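Local coordinates for sulfotransferase (Mus musculus, PDB 5X2B), which probably transfers sulfate groups to acceptor molecules as a cytoplasmic member of the sulfotransferase 1 family, and binds adenosine-3'-5'-diphosphate, at residues A[106-111]-A[155-160]; A[151-156]-A[261-266]. All blocks are in the same frame, centred on the assembly; numbering follows the deposited sequence.

Contact 1: residues A[106-111]-A[155-160]; sequences IIYIVR and DHVLSW. With A3P (adenosine-3'-5'-diphosphate), chain M.
In the parallel beta-sheet of the P-loop-like sulfotransferase fold, strand 105-110 lies between strands 35-38 and 169-173, and helix 153-161 packs over one face of it through an aromatic cluster of Tyr108, His156 and Trp160. The helix segment runs obliquely antiparallel to the strand, their axes 10.3 Å apart. Tyr108 carries the contact. Turned away from its backbone N at chi1 -179°, the phenol extends from the sheet to the helix, where Tyr108 OH and His156 ND1 share a very short hydrogen bond of 2.5 Å; either atom could be the donor. ND1 comes in at the edge of the phenol, near its plane, so the two rings meet rim to rim. His156 is gripped at its far nitrogen too, NE2 bonding to the carbonyl of His89, which leaves the imidazole little freedom to turn. Trp160 covers one face of the phenol as an offset stack, the five-membered ring centroid 4.5 Å from that of Tyr108 and the planes 28° apart. Trp160 CB adds a CH-pi contact, 3.9 Å from the Tyr108 ring centroid. Farther along the indole, Trp160 CZ3 meets Ile106 CG2 at 4.2 Å. Past the strand, on the ligand side, the extended side chain of Arg111 reaches the nucleotide: NH2 donates an almost straight hydrogen bond, 170° at the hydrogen, to A3P O3P at 3.2 Å.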
loop_
_atom_site.group_PDB
_atom_site.type_symbol
_atom_site.label_atom_id
_atom_site.label_comp_id
_atom_site.label_asym_id
_atom_site.label_seq_id
_atom_site.Cartn_x
_atom_site.Cartn_y
_atom_site.Cartn_z
ATOM N N ILE A 106 5.629 3.412 -11.506
ATOM C CA ILE A 106 5.208 2.968 -10.193
ATOM C C ILE A 106 5.232 4.090 -9.174
ATOM O O ILE A 106 6.073 4.970 -9.218
ATOM C CB ILE A 106 6.116 1.903 -9.712
ATOM C CG1 ILE A 106 6.209 0.883 -10.825
ATOM C CG2 ILE A 106 5.599 1.279 -8.398
ATOM C CD1 ILE A 106 4.902 0.209 -11.092
ATOM N N ILE A 107 4.260 4.064 -8.274
ATOM C CA ILE A 107 4.397 4.785 -7.037
ATOM C C ILE A 107 4.297 3.808 -5.922
ATOM O O ILE A 107 3.271 3.156 -5.762
ATOM C CB ILE A 107 3.320 5.790 -6.834
ATOM C CG1 ILE A 107 3.349 6.772 -7.986
ATOM C CG2 ILE A 107 3.566 6.536 -5.498
ATOM C CD1 ILE A 107 2.113 7.654 -8.052
ATOM N N TYR A 108 5.385 3.695 -5.172
ATOM C CA TYR A 108 5.465 2.780 -4.069
ATOM C C TYR A 108 5.523 3.642 -2.837
ATOM O O TYR A 108 6.425 4.462 -2.721
ATOM C CB TYR A 108 6.734 1.983 -4.145
ATOM C CG TYR A 108 6.867 0.983 -3.022
ATOM C CD1 TYR A 108 7.479 1.325 -1.825
ATOM C CD2 TYR A 108 6.363 -0.286 -3.151
ATOM C CE1 TYR A 108 7.593 0.405 -0.786
ATOM C CE2 TYR A 108 6.485 -1.216 -2.146
ATOM C CZ TYR A 108 7.091 -0.868 -0.959
ATOM O OH TYR A 108 7.199 -1.805 0.064
ATOM N N ILE A 109 4.576 3.478 -1.918
ATOM C CA ILE A 109 4.551 4.335 -0.748
ATOM C C ILE A 109 5.129 3.531 0.412
ATOM O O ILE A 109 5.052 2.291 0.392
ATOM C CB ILE A 109 3.127 4.896 -0.457
ATOM C CG1 ILE A 109 3.144 5.670 0.851
ATOM C CG2 ILE A 109 2.066 3.785 -0.401
ATOM C CD1 ILE A 109 1.770 6.173 1.254
ATOM N N VAL A 110 5.740 4.207 1.384
ATOM C CA VAL A 110 6.398 3.509 2.484
ATOM C C VAL A 110 6.428 4.233 3.799
ATOM O O VAL A 110 6.652 5.438 3.850
ATOM C CB VAL A 110 7.863 3.291 2.219
ATOM C CG1 VAL A 110 8.611 4.547 2.559
ATOM C CG2 VAL A 110 8.361 2.128 3.074
ATOM N N ARG A 111 6.339 3.443 4.866
ATOM C CA ARG A 111 6.113 3.926 6.215
ATOM C C ARG A 111 6.942 3.075 7.217
ATOM O O ARG A 111 7.234 1.929 6.975
ATOM C CB ARG A 111 4.605 3.827 6.501
ATOM C CG ARG A 111 4.229 3.954 7.966
ATOM C CD ARG A 111 2.804 3.445 8.238
ATOM N NE ARG A 111 2.207 4.141 9.378
ATOM C CZ ARG A 111 0.978 3.931 9.853
ATOM N NH1 ARG A 111 0.170 3.003 9.303
ATOM N NH2 ARG A 111 0.550 4.680 10.871
ATOM N N ASP A 155 11.219 -7.730 3.010
ATOM C CA ASP A 155 11.312 -8.146 1.657
ATOM C C ASP A 155 10.546 -7.251 0.717
ATOM O O ASP A 155 11.041 -6.912 -0.351
ATOM C CB ASP A 155 10.762 -9.538 1.551
ATOM C CG ASP A 155 11.622 -10.522 2.265
ATOM O OD1 ASP A 155 12.692 -10.049 2.726
ATOM O OD2 ASP A 155 11.284 -11.746 2.339
ATOM N N HIS A 156 9.340 -6.859 1.095
ATOM C CA HIS A 156 8.542 -6.047 0.205
ATOM C C HIS A 156 9.325 -4.835 -0.219
ATOM O O HIS A 156 9.509 -4.483 -1.388
ATOM C CB HIS A 156 7.292 -5.577 0.922
ATOM C CG HIS A 156 6.200 -5.197 -0.030
ATOM N ND1 HIS A 156 5.961 -3.898 -0.383
ATOM C CD2 HIS A 156 5.356 -5.964 -0.745
ATOM C CE1 HIS A 156 4.962 -3.868 -1.269
ATOM N NE2 HIS A 156 4.574 -5.112 -1.501
ATOM N N VAL A 157 9.775 -4.182 0.794
ATOM C CA VAL A 157 10.342 -2.900 0.625
ATOM C C VAL A 157 11.581 -3.022 -0.232
ATOM O O VAL A 157 11.853 -2.198 -1.131
ATOM C CB VAL A 157 10.716 -2.425 2.025
ATOM C CG1 VAL A 157 11.387 -1.092 1.994
ATOM C CG2 VAL A 157 9.493 -2.343 2.874
ATOM N N LEU A 158 12.351 -4.063 0.048
ATOM C CA LEU A 158 13.683 -4.184 -0.535
ATOM C C LEU A 158 13.619 -4.433 -2.003
ATOM O O LEU A 158 14.211 -3.739 -2.820
ATOM C CB LEU A 158 14.455 -5.308 0.135
ATOM C CG LEU A 158 15.028 -4.906 1.511
ATOM C CD1 LEU A 158 15.698 -6.107 2.259
ATOM C CD2 LEU A 158 16.018 -3.748 1.432
ATOM N N SER A 159 12.870 -5.447 -2.326
ATOM C CA SER A 159 12.632 -5.808 -3.685
ATOM C C SER A 159 12.352 -4.525 -4.392
ATOM O O SER A 159 12.901 -4.228 -5.450
ATOM C CB SER A 159 11.414 -6.722 -3.763
ATOM O OG SER A 159 10.272 -6.159 -3.108
ATOM N N TRP A 160 11.500 -3.738 -3.769
ATOM C CA TRP A 160 11.045 -2.573 -4.459
ATOM C C TRP A 160 12.131 -1.583 -4.474
ATOM O O TRP A 160 12.298 -0.818 -5.401
ATOM C CB TRP A 160 9.814 -2.003 -3.793
ATOM C CG TRP A 160 8.696 -2.771 -4.245
ATOM C CD1 TRP A 160 7.983 -3.706 -3.558
ATOM C CD2 TRP A 160 8.185 -2.758 -5.542
ATOM N NE1 TRP A 160 7.034 -4.254 -4.358
ATOM C CE2 TRP A 160 7.135 -3.673 -5.600
ATOM C CE3 TRP A 160 8.503 -2.032 -6.686
ATOM C CZ2 TRP A 160 6.400 -3.897 -6.724
ATOM C CZ3 TRP A 160 7.775 -2.234 -7.805
ATOM C CH2 TRP A 160 6.727 -3.164 -7.826
HETATM P P1 A3P M . -3.476 3.563 11.516
HETATM O O1P A3P M . -4.594 4.515 11.867
HETATM O O2P A3P M . -3.784 2.106 11.953
HETATM O O3P A3P M . -2.223 3.952 12.301
HETATM P P2 A3P M . -3.954 1.368 4.279
HETATM O O4P A3P M . -4.876 0.312 4.575
HETATM O O5P A3P M . -2.784 0.783 3.537
HETATM O O6P A3P M . -4.568 2.444 3.367
HETATM O "O5'" A3P M . -3.401 1.957 5.703
HETATM C "C5'" A3P M . -4.150 2.272 6.862
HETATM C "C4'" A3P M . -3.570 3.316 7.704
HETATM O "O4'" A3P M . -3.700 4.522 7.012
HETATM C "C3'" A3P M . -4.253 3.530 9.006
HETATM O "O3'" A3P M . -3.259 3.658 10.008
HETATM C "C2'" A3P M . -4.990 4.746 8.827
HETATM O "O2'" A3P M . -5.144 5.318 10.124
HETATM C "C1'" A3P M . -4.146 5.522 7.891
HETATM N N9 A3P M . -4.756 6.643 7.092
HETATM C C8 A3P M . -5.773 6.534 6.206
HETATM N N7 A3P M . -6.053 7.735 5.673
HETATM C C5 A3P M . -5.204 8.628 6.191
HETATM C C6 A3P M . -5.014 9.999 6.025
HETATM N N6 A3P M . -5.843 10.764 5.145
HETATM N N1 A3P M . -4.045 10.618 6.695
HETATM C C2 A3P M . -3.265 9.928 7.531
HETATM N N3 A3P M . -3.435 8.623 7.722
HETATM C C4 A3P M . -4.378 7.939 7.083
#

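Contact 2: residues A[151-156]-A[261-266]; sequences GSWFDH and ELFTEK
Leu262 begins the packing of helix 253-266 against the N-terminal turn of helix 153-161, a helix-helix contact on the periphery of the sulfotransferase domain. Leu262 CD1 lies 4.4 Å from Phe154 CE2, and its other methyl, CD2, sits over a face of the same phenyl ring. Phe263 comes next, and Phe154 leans on both its backbone and its ring: Phe154 CE1 is 3.6 Å from Phe263 CA and 3.7 Å from Phe263 CD1. The two phenyls cross obliquely rather than stacking. Farther out on the Phe263 ring, CE1 touches Trp153 CZ3 at 4.1 Å, so the two aromatic residues of the helix start both bear on it. Pro113 touches Trp153 and Phe263 alike, bringing helix 113-126 into this apolar patch. One helical turn after Leu262, Lys266 closes the segment. Lys266 CB packs 3.7 Å from Phe154 CD1 and CG lies over the ring, while bends at chi2 (-93°) and chi3 (-107°) carry the amine past the phenyl to Asp155. On the opposite face Trp153 CE3 lies 3.4 Å from the Phe154 ring plane, so the phenyl is sandwiched. Cut back to an alanine, Lys266 would keep only CB, and Asp155 would probably lose its ion-pair partner while part of the Phe154 face lost its cover. Just before the opposing helix, Ser152 takes the N-cap position, its OG accepting a weak bond from Asp155 N. The Asp155 carboxylate takes the lysine on the syn side, a little out of its plane, in a 2.9 Å salt bridge from Lys266 NZ to Asp155 OD1.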
loop_
_atom_site.group_PDB
_atom_site.type_symbol
_atom_site.label_atom_id
_atom_site.label_comp_id
_atom_site.label_asym_id
_atom_site.label_seq_id
_atom_site.Cartn_x
_atom_site.Cartn_y
_atom_site.Cartn_z
ATOM N N GLY A 151 3.504 -11.253 3.158
ATOM C CA GLY A 151 4.843 -11.614 3.584
ATOM C C GLY A 151 5.620 -10.577 4.329
ATOM O O GLY A 151 5.073 -9.641 4.912
ATOM N N SER A 152 6.934 -10.733 4.297
ATOM C CA SER A 152 7.768 -9.935 5.160
ATOM C C SER A 152 7.840 -8.491 4.757
ATOM O O SER A 152 8.204 -8.136 3.645
ATOM C CB SER A 152 9.199 -10.404 5.143
ATOM O OG SER A 152 9.970 -9.346 5.651
ATOM N N TRP A 153 7.564 -7.626 5.688
ATOM C CA TRP A 153 7.730 -6.264 5.371
ATOM C C TRP A 153 9.031 -6.173 4.610
ATOM O O TRP A 153 9.076 -5.819 3.440
ATOM C CB TRP A 153 7.865 -5.501 6.638
ATOM C CG TRP A 153 7.889 -4.095 6.407
ATOM C CD1 TRP A 153 6.836 -3.334 6.102
ATOM C CD2 TRP A 153 9.034 -3.219 6.472
ATOM N NE1 TRP A 153 7.230 -2.026 5.958
ATOM C CE2 TRP A 153 8.583 -1.926 6.195
ATOM C CE3 TRP A 153 10.399 -3.407 6.734
ATOM C CZ2 TRP A 153 9.427 -0.814 6.165
ATOM C CZ3 TRP A 153 11.246 -2.303 6.708
ATOM C CH2 TRP A 153 10.759 -1.031 6.428
ATOM N N PHE A 154 10.102 -6.546 5.285
ATOM C CA PHE A 154 11.420 -6.151 4.816
ATOM C C PHE A 154 11.614 -6.537 3.372
ATOM O O PHE A 154 12.101 -5.762 2.601
ATOM C CB PHE A 154 12.524 -6.747 5.691
ATOM C CG PHE A 154 12.414 -6.371 7.159
ATOM C CD1 PHE A 154 13.105 -5.288 7.674
ATOM C CD2 PHE A 154 11.612 -7.116 8.019
ATOM C CE1 PHE A 154 13.025 -4.961 9.017
ATOM C CE2 PHE A 154 11.506 -6.790 9.338
ATOM C CZ PHE A 154 12.213 -5.712 9.852
ATOM N N ASP A 155 11.219 -7.730 3.010
ATOM C CA ASP A 155 11.312 -8.146 1.657
ATOM C C ASP A 155 10.546 -7.251 0.717
ATOM O O ASP A 155 11.041 -6.912 -0.351
ATOM C CB ASP A 155 10.762 -9.538 1.551
ATOM C CG ASP A 155 11.622 -10.522 2.265
ATOM O OD1 ASP A 155 12.692 -10.049 2.726
ATOM O OD2 ASP A 155 11.284 -11.746 2.339
ATOM N N HIS A 156 9.340 -6.859 1.095
ATOM C CA HIS A 156 8.542 -6.047 0.205
ATOM C C HIS A 156 9.325 -4.835 -0.219
ATOM O O HIS A 156 9.509 -4.483 -1.388
ATOM C CB HIS A 156 7.292 -5.577 0.922
ATOM C CG HIS A 156 6.200 -5.197 -0.030
ATOM N ND1 HIS A 156 5.961 -3.898 -0.383
ATOM C CD2 HIS A 156 5.356 -5.964 -0.745
ATOM C CE1 HIS A 156 4.962 -3.868 -1.269
ATOM N NE2 HIS A 156 4.574 -5.112 -1.501
ATOM N N GLU A 261 17.358 -4.924 15.906
ATOM C CA GLU A 261 18.430 -5.749 15.397
ATOM C C GLU A 261 18.102 -6.431 14.094
ATOM O O GLU A 261 18.939 -6.502 13.202
ATOM C CB GLU A 261 18.782 -6.778 16.433
ATOM C CG GLU A 261 19.375 -6.121 17.646
ATOM C CD GLU A 261 19.913 -7.141 18.638
ATOM O OE1 GLU A 261 20.052 -8.325 18.249
ATOM O OE2 GLU A 261 20.185 -6.761 19.796
ATOM N N LEU A 262 16.896 -6.959 13.969
ATOM C CA LEU A 262 16.508 -7.525 12.691
ATOM C C LEU A 262 16.441 -6.408 11.672
ATOM O O LEU A 262 16.811 -6.575 10.511
ATOM C CB LEU A 262 15.139 -8.184 12.758
ATOM C CG LEU A 262 14.902 -9.344 11.778
ATOM C CD1 LEU A 262 13.455 -9.807 11.824
ATOM C CD2 LEU A 262 15.238 -9.003 10.342
ATOM N N PHE A 263 15.919 -5.273 12.100
ATOM C CA PHE A 263 15.781 -4.197 11.177
ATOM C C PHE A 263 17.134 -3.808 10.644
ATOM O O PHE A 263 17.365 -3.663 9.450
ATOM C CB PHE A 263 15.224 -2.966 11.823
ATOM C CG PHE A 263 15.170 -1.837 10.872
ATOM C CD1 PHE A 263 14.020 -1.603 10.124
ATOM C CD2 PHE A 263 16.307 -1.068 10.635
ATOM C CE1 PHE A 263 13.988 -0.570 9.217
ATOM C CE2 PHE A 263 16.285 -0.029 9.731
ATOM C CZ PHE A 263 15.128 0.226 9.019
ATOM N N THR A 264 18.018 -3.577 11.576
ATOM C CA THR A 264 19.360 -3.204 11.250
ATOM C C THR A 264 20.078 -4.313 10.494
ATOM O O THR A 264 20.998 -4.051 9.734
ATOM C CB THR A 264 20.114 -2.963 12.511
ATOM O OG1 THR A 264 19.557 -1.812 13.174
ATOM C CG2 THR A 264 21.568 -2.763 12.181
ATOM N N GLU A 265 19.659 -5.548 10.717
ATOM C CA GLU A 265 20.203 -6.689 9.988
ATOM C C GLU A 265 19.663 -6.737 8.573
ATOM O O GLU A 265 20.397 -6.996 7.627
ATOM C CB GLU A 265 19.844 -7.972 10.703
ATOM C CG GLU A 265 20.006 -9.233 9.900
ATOM C CD GLU A 265 19.458 -10.432 10.652
ATOM O OE1 GLU A 265 20.204 -10.981 11.486
ATOM O OE2 GLU A 265 18.282 -10.815 10.444
ATOM N N LYS A 266 18.373 -6.505 8.399
ATOM C CA LYS A 266 17.862 -6.560 7.064
ATOM C C LYS A 266 18.103 -5.226 6.339
ATOM O O LYS A 266 18.527 -5.227 5.202
ATOM C CB LYS A 266 16.386 -6.983 7.052
ATOM C CG LYS A 266 16.137 -8.420 7.469
ATOM C CD LYS A 266 16.081 -9.437 6.297
ATOM C CE LYS A 266 14.633 -9.931 6.003
ATOM N NZ LYS A 266 14.508 -10.910 4.818
#

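How the contacts relate
Coming from the N terminus with strand 35-38 already made, the chain reaches strand 105-110, where contact 1 begins. Some 44 residues later, after a largely helical excursion, it returns as helix 153-161, and contact 1 closes that loop against the sheet. Contact 2 begins at 151-156, overlapping the second segment of contact 1 at Asp155 and His156, and closes a longer loop of about a hundred residues when helix 253-266 arrives. The loops therefore follow one another with a small overlap, neither nested inside the other. Helix 153-161 serves both, with the central sheet on one side and the late helix on another; Trp153 CZ2 also touches Arg111 O, 3.6 Å away.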